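Local atomic coordinates of nudix hydrolase DR_0079 (Deinococcus radiodurans, PDB entry 2O5F), a protein that hydrolyses nucleoside di- and triphosphates to monophosphates in a magnesium-dependent reaction, with a marked preference for CDP and CTP. Residues A39-S44 and G137-P142; Q47-R52 and A125-N130; H144-I149 and L162-Y167; E80-E85 and L97-L102. One frame throughout, in Å; residues are numbered along the deposited sequence.

Contact 1: residues A39-S44 and G137-P142; sequences AFLRNS and GEWLTP
Two first torsions bring Asn43 and Trp139 together: Asn43 has CG wedged between its own backbone N and carbonyl carbon (chi1 62°), while the indole of Trp139 is turned anti to its carbonyl carbon (chi1 -70°). The contact joins the end of inner strand 35-42 of the mixed sheet of the Nudix fold to strand 136-140, which pairs with 48-52 in a small antiparallel sheet. Asn43 comes at the indole from the opposite direction, and its amide plane is tilted only 16° from the ring plane, so the two flat groups lie almost parallel. Lower on the same side chain, CB makes a CH-pi contact, 4.1 Å from the centroid of the Trp139 six-membered ring. Leu41 meets the far end of the indole obliquely, with CD2 3.7 Å from Trp139 CH2, and its carbonyl O is 3.5 Å from Trp139 CZ3. The amide oxygen helps to set the orientation of its group: Asn43 OD1 accepts from the backbone N of Gln45, which makes an Asx turn, and also from the backbone N of Gln47. With the oxygen so bound, ND2 lies 3.2 Å above the indole plane, toward the rim and 3.3 Å from Trp139 CE3.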
# COMPACT_ATOMS: atom_id res chain seq x y z
N ALA A 39 0.21 3.15 0.63
CA ALA A 39 0.04 4.49 1.18
C ALA A 39 -0.95 4.48 2.31
O ALA A 39 -1.83 3.62 2.38
CB ALA A 39 -0.41 5.46 0.09
N PHE A 40 -0.78 5.44 3.20
CA PHE A 40 -1.64 5.61 4.35
C PHE A 40 -2.24 7.00 4.27
O PHE A 40 -1.54 7.96 3.95
CB PHE A 40 -0.85 5.48 5.65
CG PHE A 40 -0.44 4.08 5.98
CD1 PHE A 40 -1.38 3.15 6.37
CD2 PHE A 40 0.90 3.70 5.91
CE1 PHE A 40 -1.00 1.84 6.69
CE2 PHE A 40 1.29 2.39 6.22
CZ PHE A 40 0.33 1.46 6.62
N LEU A 41 -3.53 7.09 4.52
CA LEU A 41 -4.24 8.36 4.54
C LEU A 41 -4.31 8.70 6.03
O LEU A 41 -4.92 7.97 6.80
CB LEU A 41 -5.64 8.18 3.97
CG LEU A 41 -6.57 9.40 4.00
CD1 LEU A 41 -6.04 10.46 3.04
CD2 LEU A 41 -7.98 8.99 3.60
N ARG A 42 -3.68 9.80 6.44
CA ARG A 42 -3.71 10.18 7.85
C ARG A 42 -4.36 11.54 8.06
O ARG A 42 -4.08 12.50 7.34
CB ARG A 42 -2.29 10.21 8.43
CG ARG A 42 -2.26 10.50 9.93
CD ARG A 42 -0.84 10.65 10.46
NE ARG A 42 -0.12 11.70 9.76
CZ ARG A 42 1.10 12.12 10.07
NH1 ARG A 42 1.75 11.57 11.10
NH2 ARG A 42 1.68 13.07 9.36
N ASN A 43 -5.25 11.63 9.05
CA ASN A 43 -5.93 12.88 9.32
C ASN A 43 -5.18 13.72 10.36
O ASN A 43 -4.08 13.36 10.79
CB ASN A 43 -7.37 12.63 9.78
CG ASN A 43 -7.48 11.84 11.08
OD1 ASN A 43 -6.53 11.76 11.86
ND2 ASN A 43 -8.66 11.26 11.32
N SER A 44 -5.77 14.84 10.74
CA SER A 44 -5.15 15.74 11.71
C SER A 44 -5.23 15.20 13.13
O SER A 44 -4.65 15.78 14.05
CB SER A 44 -5.82 17.11 11.63
OG SER A 44 -7.21 17.00 11.76
N GLY A 137 -14.54 1.25 5.78
CA GLY A 137 -13.26 1.60 6.36
C GLY A 137 -13.46 2.38 7.64
O GLY A 137 -14.57 2.82 7.93
N GLU A 138 -12.39 2.55 8.40
CA GLU A 138 -12.49 3.31 9.63
C GLU A 138 -11.20 4.01 10.00
O GLU A 138 -10.10 3.56 9.65
CB GLU A 138 -12.98 2.41 10.78
CG GLU A 138 -12.13 1.20 11.09
CD GLU A 138 -12.91 0.07 11.81
OE1 GLU A 138 -13.57 0.33 12.85
OE2 GLU A 138 -12.85 -1.09 11.33
N TRP A 139 -11.33 5.15 10.67
CA TRP A 139 -10.17 5.89 11.11
C TRP A 139 -9.71 5.21 12.39
O TRP A 139 -10.48 5.07 13.34
CB TRP A 139 -10.53 7.36 11.36
CG TRP A 139 -10.82 8.12 10.10
CD1 TRP A 139 -12.04 8.39 9.57
CD2 TRP A 139 -9.86 8.71 9.21
NE1 TRP A 139 -11.91 9.11 8.41
CE2 TRP A 139 -10.58 9.33 8.17
CE3 TRP A 139 -8.46 8.77 9.20
CZ2 TRP A 139 -9.94 10.01 7.12
CZ3 TRP A 139 -7.82 9.45 8.16
CH2 TRP A 139 -8.57 10.06 7.14
N LEU A 140 -8.46 4.78 12.40
CA LEU A 140 -7.93 4.09 13.55
C LEU A 140 -6.55 4.57 13.89
O LEU A 140 -5.77 4.94 13.01
CB LEU A 140 -7.85 2.58 13.29
CG LEU A 140 -9.11 1.78 12.96
CD1 LEU A 140 -8.68 0.39 12.53
CD2 LEU A 140 -10.04 1.72 14.17
N THR A 141 -6.25 4.58 15.18
CA THR A 141 -4.93 4.98 15.63
C THR A 141 -4.04 3.77 15.35
O THR A 141 -4.51 2.63 15.35
CB THR A 141 -4.92 5.27 17.12
OG1 THR A 141 -5.21 4.06 17.84
CG2 THR A 141 -5.98 6.31 17.45
N PRO A 142 -2.75 4.00 15.10
CA PRO A 142 -1.84 2.88 14.84
C PRO A 142 -1.84 1.88 15.99
O PRO A 142 -1.71 0.67 15.77
CB PRO A 142 -0.49 3.57 14.68
CG PRO A 142 -0.88 4.87 14.02
CD PRO A 142 -2.09 5.29 14.82

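Contact 2: residues Q47-R52 and A125-N130; sequences QLWIPR and ATPIFN
Trp49 lays one face of its indole against Pro127, whose CD stands 3.9 Å from the centroid of the five-membered ring and only 7° off the ring normal, a well-centred CH-pi contact. Two further side chains extend the patch along the ring system. The methyl CG2 of Thr126 comes within 3.7 Å of Trp49 NE1, its side chain running at about a right angle to the indole. At the benzo end, Phe129 CD2 is 3.7 Å from Trp49 CH2. The two aromatic rings meet obliquely, planes 32° apart. With CG anti to the backbone N (chi1 -169°), the indole of Trp49 is directed to the loop, where it spans all three residues. In the next shell, the ring of Trp139 meets Trp49 edge-to-face, and its NE1 is hydrogen-bonded to Thr126 OG1, so one indole packs on the loop while the other tethers it. An inverse gamma turn centred on Ile128 turns the chain between Pro127 and Phe129, both of which face Trp49. The irregular loop 125-130 thus runs alongside strand 48-52, which is bonded to strand 136-140. Leu41 of strand 35-42 touches both Trp49 and Pro127, and Asn130 makes a weak hydrogen bond to Glu88 O of the Nudix helix 78-90.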
# COMPACT_ATOMS: atom_id res chain seq x y z
N GLN A 47 -4.90 9.62 13.01
CA GLN A 47 -5.51 8.33 12.70
C GLN A 47 -5.29 8.00 11.22
O GLN A 47 -5.16 8.89 10.39
CB GLN A 47 -7.01 8.38 12.98
CG GLN A 47 -7.36 8.67 14.43
CD GLN A 47 -8.83 9.00 14.61
OE1 GLN A 47 -9.37 9.85 13.90
NE2 GLN A 47 -9.48 8.34 15.56
N LEU A 48 -5.24 6.71 10.91
CA LEU A 48 -5.05 6.26 9.54
C LEU A 48 -6.38 5.67 9.05
O LEU A 48 -7.05 4.97 9.81
CB LEU A 48 -3.95 5.19 9.48
CG LEU A 48 -2.61 5.51 10.15
CD1 LEU A 48 -1.71 4.28 10.07
CD2 LEU A 48 -1.94 6.71 9.48
N TRP A 49 -6.78 5.94 7.81
CA TRP A 49 -8.04 5.38 7.34
C TRP A 49 -7.72 3.98 6.84
O TRP A 49 -7.05 3.79 5.83
CB TRP A 49 -8.64 6.20 6.20
CG TRP A 49 -10.05 5.79 5.88
CD1 TRP A 49 -11.18 6.07 6.60
CD2 TRP A 49 -10.48 4.98 4.77
NE1 TRP A 49 -12.29 5.49 6.00
CE2 TRP A 49 -11.88 4.81 4.88
CE3 TRP A 49 -9.82 4.38 3.69
CZ2 TRP A 49 -12.63 4.07 3.97
CZ3 TRP A 49 -10.57 3.64 2.77
CH2 TRP A 49 -11.96 3.49 2.92
N ILE A 50 -8.23 2.99 7.57
CA ILE A 50 -7.95 1.60 7.24
C ILE A 50 -9.15 0.89 6.63
O ILE A 50 -10.16 0.67 7.31
CB ILE A 50 -7.48 0.84 8.50
CG1 ILE A 50 -6.24 1.53 9.10
CG2 ILE A 50 -7.16 -0.61 8.15
CD1 ILE A 50 -5.06 1.60 8.13
N PRO A 51 -9.05 0.52 5.35
CA PRO A 51 -10.19 -0.16 4.73
C PRO A 51 -10.19 -1.65 5.03
O PRO A 51 -9.23 -2.19 5.58
CB PRO A 51 -9.98 0.11 3.25
CG PRO A 51 -8.49 0.12 3.10
CD PRO A 51 -8.03 0.88 4.35
N ARG A 52 -11.29 -2.29 4.67
CA ARG A 52 -11.46 -3.71 4.85
C ARG A 52 -11.50 -4.26 3.43
O ARG A 52 -12.45 -4.00 2.69
CB ARG A 52 -12.77 -3.99 5.58
CG ARG A 52 -12.76 -5.28 6.35
CD ARG A 52 -14.03 -5.44 7.15
NE ARG A 52 -13.75 -6.03 8.45
CZ ARG A 52 -13.01 -5.45 9.38
NH1 ARG A 52 -12.48 -4.25 9.16
NH2 ARG A 52 -12.79 -6.06 10.53
N ALA A 125 -10.99 14.22 5.37
CA ALA A 125 -12.22 13.73 4.76
C ALA A 125 -12.19 12.22 4.57
O ALA A 125 -11.15 11.64 4.24
CB ALA A 125 -12.44 14.40 3.41
N THR A 126 -13.33 11.58 4.80
CA THR A 126 -13.44 10.14 4.61
C THR A 126 -13.58 9.95 3.11
O THR A 126 -14.43 10.58 2.48
CB THR A 126 -14.66 9.56 5.31
OG1 THR A 126 -14.54 9.74 6.73
CG2 THR A 126 -14.79 8.07 5.01
N PRO A 127 -12.75 9.10 2.51
CA PRO A 127 -12.77 8.83 1.07
C PRO A 127 -14.07 8.19 0.58
O PRO A 127 -14.70 7.40 1.29
CB PRO A 127 -11.59 7.88 0.87
CG PRO A 127 -10.69 8.18 2.01
CD PRO A 127 -11.65 8.36 3.15
N ILE A 128 -14.46 8.54 -0.64
CA ILE A 128 -15.64 7.96 -1.27
C ILE A 128 -15.02 6.79 -2.01
O ILE A 128 -14.81 6.83 -3.21
CB ILE A 128 -16.27 8.93 -2.28
CG1 ILE A 128 -16.51 10.29 -1.61
CG2 ILE A 128 -17.59 8.37 -2.80
CD1 ILE A 128 -17.35 10.23 -0.36
N PHE A 129 -14.72 5.74 -1.25
CA PHE A 129 -14.07 4.55 -1.77
C PHE A 129 -14.88 3.75 -2.78
O PHE A 129 -16.10 3.89 -2.87
CB PHE A 129 -13.65 3.66 -0.60
CG PHE A 129 -14.80 3.13 0.21
CD1 PHE A 129 -15.46 1.96 -0.17
CD2 PHE A 129 -15.24 3.81 1.35
CE1 PHE A 129 -16.54 1.48 0.57
CE2 PHE A 129 -16.31 3.34 2.10
CZ PHE A 129 -16.97 2.17 1.71
N ASN A 130 -14.18 2.92 -3.55
CA ASN A 130 -14.80 2.05 -4.55
C ASN A 130 -15.23 0.77 -3.84
O ASN A 130 -14.40 -0.02 -3.38
CB ASN A 130 -13.79 1.75 -5.66
CG ASN A 130 -14.29 0.70 -6.65
OD1 ASN A 130 -15.48 0.39 -6.68
ND2 ASN A 130 -13.39 0.17 -7.46

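Contact 3: residues H144-I149 and L162-Y167; sequences HLLARI and LVRRCY
The backbone oxygen of Leu146 accepts a hydrogen bond of 2.8 Å from water 1, and the same water accepts one of 3.2 Å from Arg164 NH1, so a single water bridges the two helices at their exposed rim. It lies in the plane of the guanidinium, at its edge. One face of that group is taken by Leu146, with CD2 3.6 Å from Arg164 NH1 and offset toward the rim of the planar group. The aliphatic part of the arginine takes part as well: CG of Arg164 is 3.8 Å from Leu146 CD1. The arginine chain is extended from CG to NE, which lets the guanidinium reach across to Leu146. Helices 142-151 and 159-166 form a roughly antiparallel pair, their short segments inclined at 142° and 11.0 Å apart at the axes, in the C-terminal part of the Nudix fold. This wide spacing is filled by branched side chains. Leu146 and Val163 point at each other tip to tip, CG of the leucine 4.0 Å from CG1 of the valine. Deeper in, Leu145 reaches CG2 of Val163 with its CD2, at 3.8 Å. CG of Leu145 is anti to the backbone N (chi1 173°), unlike that of Leu146 (chi1 -71°), and the two neighbours therefore send their methyls to different parts of Val163. On the inner side, Leu162 and Val163 both rest on Phe40 of strand 35-42, and Leu162 also touches Val118 of strand 115-122. Tyr167, just past the helix, has its OH hydrogen-bonded to Glu120.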
# COMPACT_ATOMS: atom_id res chain seq x y z
N HIS A 144 -4.37 1.03 18.09
CA HIS A 144 -5.56 0.19 18.02
C HIS A 144 -5.46 -0.79 16.85
O HIS A 144 -5.85 -1.96 16.96
CB HIS A 144 -6.82 1.05 17.86
CG HIS A 144 -7.27 1.70 19.13
ND1 HIS A 144 -8.24 2.68 19.16
CD2 HIS A 144 -6.89 1.51 20.42
CE1 HIS A 144 -8.44 3.07 20.41
NE2 HIS A 144 -7.63 2.37 21.19
N LEU A 145 -4.95 -0.31 15.72
CA LEU A 145 -4.81 -1.17 14.55
C LEU A 145 -3.87 -2.34 14.84
O LEU A 145 -4.20 -3.50 14.57
CB LEU A 145 -4.26 -0.37 13.36
CG LEU A 145 -3.92 -1.19 12.11
CD1 LEU A 145 -5.16 -1.94 11.62
CD2 LEU A 145 -3.40 -0.25 11.01
N LEU A 146 -2.69 -2.03 15.37
CA LEU A 146 -1.72 -3.07 15.70
C LEU A 146 -2.29 -4.05 16.73
O LEU A 146 -2.03 -5.26 16.67
CB LEU A 146 -0.42 -2.42 16.22
CG LEU A 146 0.39 -1.69 15.14
CD1 LEU A 146 1.62 -1.02 15.77
CD2 LEU A 146 0.84 -2.71 14.09
N ALA A 147 -3.06 -3.52 17.68
CA ALA A 147 -3.67 -4.38 18.69
C ALA A 147 -4.60 -5.42 18.04
O ALA A 147 -4.56 -6.60 18.40
CB ALA A 147 -4.44 -3.54 19.71
N ARG A 148 -5.42 -4.99 17.09
CA ARG A 148 -6.33 -5.90 16.39
C ARG A 148 -5.55 -6.99 15.66
O ARG A 148 -5.93 -8.16 15.69
CB ARG A 148 -7.19 -5.15 15.36
CG ARG A 148 -8.24 -4.20 15.92
CD ARG A 148 -9.10 -3.67 14.76
NE ARG A 148 -10.07 -2.67 15.19
CZ ARG A 148 -10.99 -2.14 14.38
NH1 ARG A 148 -11.83 -1.22 14.85
NH2 ARG A 148 -11.07 -2.53 13.11
N ILE A 149 -4.47 -6.60 14.98
CA ILE A 149 -3.65 -7.56 14.25
C ILE A 149 -3.06 -8.57 15.22
O ILE A 149 -3.08 -9.77 14.96
CB ILE A 149 -2.48 -6.87 13.50
CG1 ILE A 149 -2.99 -5.68 12.68
CG2 ILE A 149 -1.79 -7.88 12.58
CD1 ILE A 149 -4.12 -5.99 11.76
N LEU A 162 4.44 -2.48 8.10
CA LEU A 162 4.48 -1.14 7.51
C LEU A 162 4.14 -0.07 8.54
O LEU A 162 4.76 1.00 8.57
CB LEU A 162 3.51 -1.03 6.33
CG LEU A 162 3.98 -1.68 5.02
CD1 LEU A 162 2.90 -1.51 3.96
CD2 LEU A 162 5.29 -1.01 4.56
N VAL A 163 3.14 -0.36 9.37
CA VAL A 163 2.73 0.59 10.40
C VAL A 163 3.85 0.78 11.42
O VAL A 163 4.16 1.91 11.81
CB VAL A 163 1.46 0.12 11.13
CG1 VAL A 163 1.18 1.00 12.35
CG2 VAL A 163 0.28 0.17 10.17
N ARG A 164 4.46 -0.32 11.85
CA ARG A 164 5.54 -0.23 12.82
C ARG A 164 6.78 0.45 12.25
O ARG A 164 7.40 1.28 12.92
CB ARG A 164 5.91 -1.63 13.34
CG ARG A 164 4.88 -2.23 14.28
CD ARG A 164 5.44 -3.41 15.05
NE ARG A 164 4.62 -3.71 16.23
CZ ARG A 164 3.58 -4.53 16.22
NH1 ARG A 164 3.22 -5.15 15.10
NH2 ARG A 164 2.88 -4.72 17.33
N ARG A 165 7.15 0.13 11.02
CA ARG A 165 8.34 0.74 10.43
C ARG A 165 8.13 2.21 10.04
O ARG A 165 9.06 3.01 10.12
CB ARG A 165 8.80 -0.04 9.20
CG ARG A 165 9.47 -1.37 9.52
CD ARG A 165 9.83 -2.11 8.25
NE ARG A 165 10.50 -3.39 8.51
CZ ARG A 165 11.77 -3.51 8.89
NH1 ARG A 165 12.52 -2.43 9.06
NH2 ARG A 165 12.29 -4.71 9.10
N CYS A 166 6.92 2.56 9.63
CA CYS A 166 6.65 3.93 9.21
C CYS A 166 6.23 4.87 10.34
O CYS A 166 6.45 6.08 10.26
CB CYS A 166 5.59 3.96 8.11
SG CYS A 166 6.11 3.17 6.57
N TYR A 167 5.60 4.33 11.37
CA TYR A 167 5.16 5.14 12.50
C TYR A 167 5.70 4.60 13.82
O TYR A 167 5.08 3.74 14.45
CB TYR A 167 3.62 5.20 12.55
CG TYR A 167 2.97 5.80 11.32
CD1 TYR A 167 2.52 4.99 10.27
CD2 TYR A 167 2.84 7.18 11.18
CE1 TYR A 167 1.96 5.54 9.12
CE2 TYR A 167 2.28 7.74 10.03
CZ TYR A 167 1.84 6.92 9.01
OH TYR A 167 1.32 7.48 7.86
O HOH W 1 0.35 -6.42 15.72

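Contact 4: residues E80-E85 and L97-L102; sequences EAFRRE and LSWRPL
Phe82 and Trp99 make the tight part of this contact, a T-shaped pair in which the edge of the phenylalanine ring is directed at the face of the indole. The ring planes are at 77°, and the centroid of the Phe82 ring is 5.4 Å from that of the six-membered ring of Trp99. A single corner does most of the touching: CE2 of Phe82 is 3.7 Å from CE3 and 3.8 Å from CD2 of Trp99, displaced toward the rim of the indole. With CG anti to its backbone N (chi1 175°), Phe82 reaches from the helix toward the strand, and Trp99 slides past it from the other direction. Tyr119 of strand 115-122 completes the cluster, stacked on Phe82 and meeting Trp99 with its plane steeply inclined, while Leu121 touches both rings. The outer side is much looser. No hydrogen bond links helix and strand, and the nearest backbones, at Phe82 and Pro101, have CA atoms 10.4 Å apart. Arg83 leans toward the strand without reaching contact distance, and its guanidinium is instead bound in salt bridges by Asp95 and Glu79. Ser98, Arg100 and Pro101 are exposed to solvent. Away from Trp99, Arg84 NH1 makes a weak hydrogen bond, part of a salt bridge, to Glu85 OE1 at 3.1 Å. Through Phe82 the helix of the Nudix box packs on the mixed sheet, reaching its outermost strand 98-105 at Trp99; the same helix carries Glu85 and Glu89, the inferred magnesium ligands.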
# COMPACT_ATOMS: atom_id res chain seq x y z
N GLU A 80 3.44 7.17 -10.40
CA GLU A 80 2.35 6.92 -11.33
C GLU A 80 1.44 5.80 -10.84
O GLU A 80 0.22 5.87 -10.97
CB GLU A 80 2.90 6.59 -12.72
CG GLU A 80 3.59 7.78 -13.39
CD GLU A 80 4.35 7.40 -14.64
OE1 GLU A 80 4.54 6.18 -14.87
OE2 GLU A 80 4.77 8.31 -15.38
N ALA A 81 2.04 4.76 -10.25
CA ALA A 81 1.24 3.65 -9.75
C ALA A 81 0.40 4.14 -8.57
O ALA A 81 -0.75 3.75 -8.40
CB ALA A 81 2.16 2.51 -9.30
N PHE A 82 1.00 5.01 -7.77
CA PHE A 82 0.34 5.57 -6.60
C PHE A 82 -0.88 6.37 -7.06
O PHE A 82 -1.99 6.15 -6.58
CB PHE A 82 1.33 6.46 -5.83
CG PHE A 82 0.73 7.20 -4.66
CD1 PHE A 82 -0.28 6.64 -3.89
CD2 PHE A 82 1.21 8.46 -4.32
CE1 PHE A 82 -0.80 7.33 -2.80
CE2 PHE A 82 0.70 9.16 -3.23
CZ PHE A 82 -0.32 8.59 -2.47
N ARG A 83 -0.67 7.28 -8.01
CA ARG A 83 -1.78 8.09 -8.51
C ARG A 83 -2.90 7.22 -9.07
O ARG A 83 -4.08 7.50 -8.86
CB ARG A 83 -1.30 9.06 -9.60
CG ARG A 83 -2.41 9.95 -10.11
CD ARG A 83 -1.91 10.98 -11.12
NE ARG A 83 -1.02 11.97 -10.52
CZ ARG A 83 0.30 11.91 -10.56
NH1 ARG A 83 0.91 10.89 -11.17
NH2 ARG A 83 1.03 12.86 -10.00
N ARG A 84 -2.52 6.15 -9.76
CA ARG A 84 -3.49 5.24 -10.36
C ARG A 84 -4.30 4.48 -9.32
O ARG A 84 -5.53 4.43 -9.39
CB ARG A 84 -2.78 4.27 -11.30
CG ARG A 84 -3.67 3.19 -11.90
CD ARG A 84 -2.90 2.31 -12.90
NE ARG A 84 -1.68 1.71 -12.34
CZ ARG A 84 -1.67 0.76 -11.41
NH1 ARG A 84 -2.80 0.29 -10.91
NH2 ARG A 84 -0.51 0.27 -10.98
N GLU A 85 -3.63 3.87 -8.35
CA GLU A 85 -4.32 3.10 -7.31
C GLU A 85 -5.19 3.99 -6.41
O GLU A 85 -6.28 3.59 -6.01
CB GLU A 85 -3.32 2.33 -6.44
CG GLU A 85 -2.54 1.24 -7.18
CD GLU A 85 -3.37 -0.01 -7.46
OE1 GLU A 85 -2.83 -0.96 -8.07
OE2 GLU A 85 -4.55 -0.05 -7.06
N LEU A 97 -4.46 16.75 -3.13
CA LEU A 97 -4.20 16.71 -1.70
C LEU A 97 -2.71 16.78 -1.42
O LEU A 97 -1.89 16.75 -2.33
CB LEU A 97 -4.78 15.42 -1.10
CG LEU A 97 -6.25 15.11 -1.38
CD1 LEU A 97 -6.62 13.83 -0.64
CD2 LEU A 97 -7.13 16.26 -0.92
N SER A 98 -2.36 16.87 -0.14
CA SER A 98 -0.96 16.91 0.26
C SER A 98 -0.48 15.48 0.51
O SER A 98 -1.15 14.71 1.20
CB SER A 98 -0.81 17.75 1.53
OG SER A 98 0.49 17.59 2.09
N TRP A 99 0.66 15.12 -0.07
CA TRP A 99 1.24 13.79 0.10
C TRP A 99 2.76 13.84 -0.03
O TRP A 99 3.33 14.81 -0.51
CB TRP A 99 0.70 12.80 -0.93
CG TRP A 99 1.06 13.12 -2.36
CD1 TRP A 99 0.37 13.93 -3.20
CD2 TRP A 99 2.19 12.64 -3.10
NE1 TRP A 99 0.99 13.99 -4.42
CE2 TRP A 99 2.11 13.20 -4.39
CE3 TRP A 99 3.27 11.79 -2.80
CZ2 TRP A 99 3.06 12.94 -5.39
CZ3 TRP A 99 4.21 11.53 -3.80
CH2 TRP A 99 4.10 12.11 -5.08
N ARG A 100 3.41 12.77 0.41
CA ARG A 100 4.86 12.72 0.31
C ARG A 100 5.36 11.31 0.53
O ARG A 100 4.67 10.48 1.14
CB ARG A 100 5.50 13.64 1.36
CG ARG A 100 5.36 13.13 2.79
CD ARG A 100 6.26 13.90 3.73
NE ARG A 100 6.30 13.30 5.06
CZ ARG A 100 5.27 13.27 5.90
NH1 ARG A 100 4.11 13.80 5.55
NH2 ARG A 100 5.41 12.69 7.09
N PRO A 101 6.55 11.01 0.01
CA PRO A 101 7.12 9.68 0.18
C PRO A 101 7.41 9.51 1.67
O PRO A 101 8.05 10.37 2.28
CB PRO A 101 8.40 9.74 -0.64
CG PRO A 101 8.04 10.69 -1.74
CD PRO A 101 7.32 11.78 -0.99
N LEU A 102 6.92 8.43 2.26
CA LEU A 102 7.15 8.21 3.67
C LEU A 102 8.41 7.37 3.86
O LEU A 102 9.24 7.66 4.73
CB LEU A 102 5.94 7.49 4.28
CG LEU A 102 5.74 7.56 5.79
CD1 LEU A 102 5.59 9.01 6.23
CD2 LEU A 102 4.50 6.76 6.18

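How the contacts relate
Contacts 1 and 2 are close neighbours, centres about 7 Å apart, and share the small sheet in which Leu140 O lies 2.8 Å from Leu48 N. Contact 3 continues from contact 1, about 11 Å away between centres, where Glu138 OE2 of one and Arg148 NH2 of the other form a 2.9 Å salt bridge. Contacts 3 and 4, centres about 20 Å apart, lie on the two sides of strand 35-42, at Phe40 and Ala39 respectively, yet touch where Cys166 CB packs 3.6 Å from Leu102 CD2. Contact 4 holds Glu85, an inferred magnesium ligand. Phe129 of contact 2 approaches the second, Glu89, to about 7 Å between side chains, while contact 3 lies away from this site.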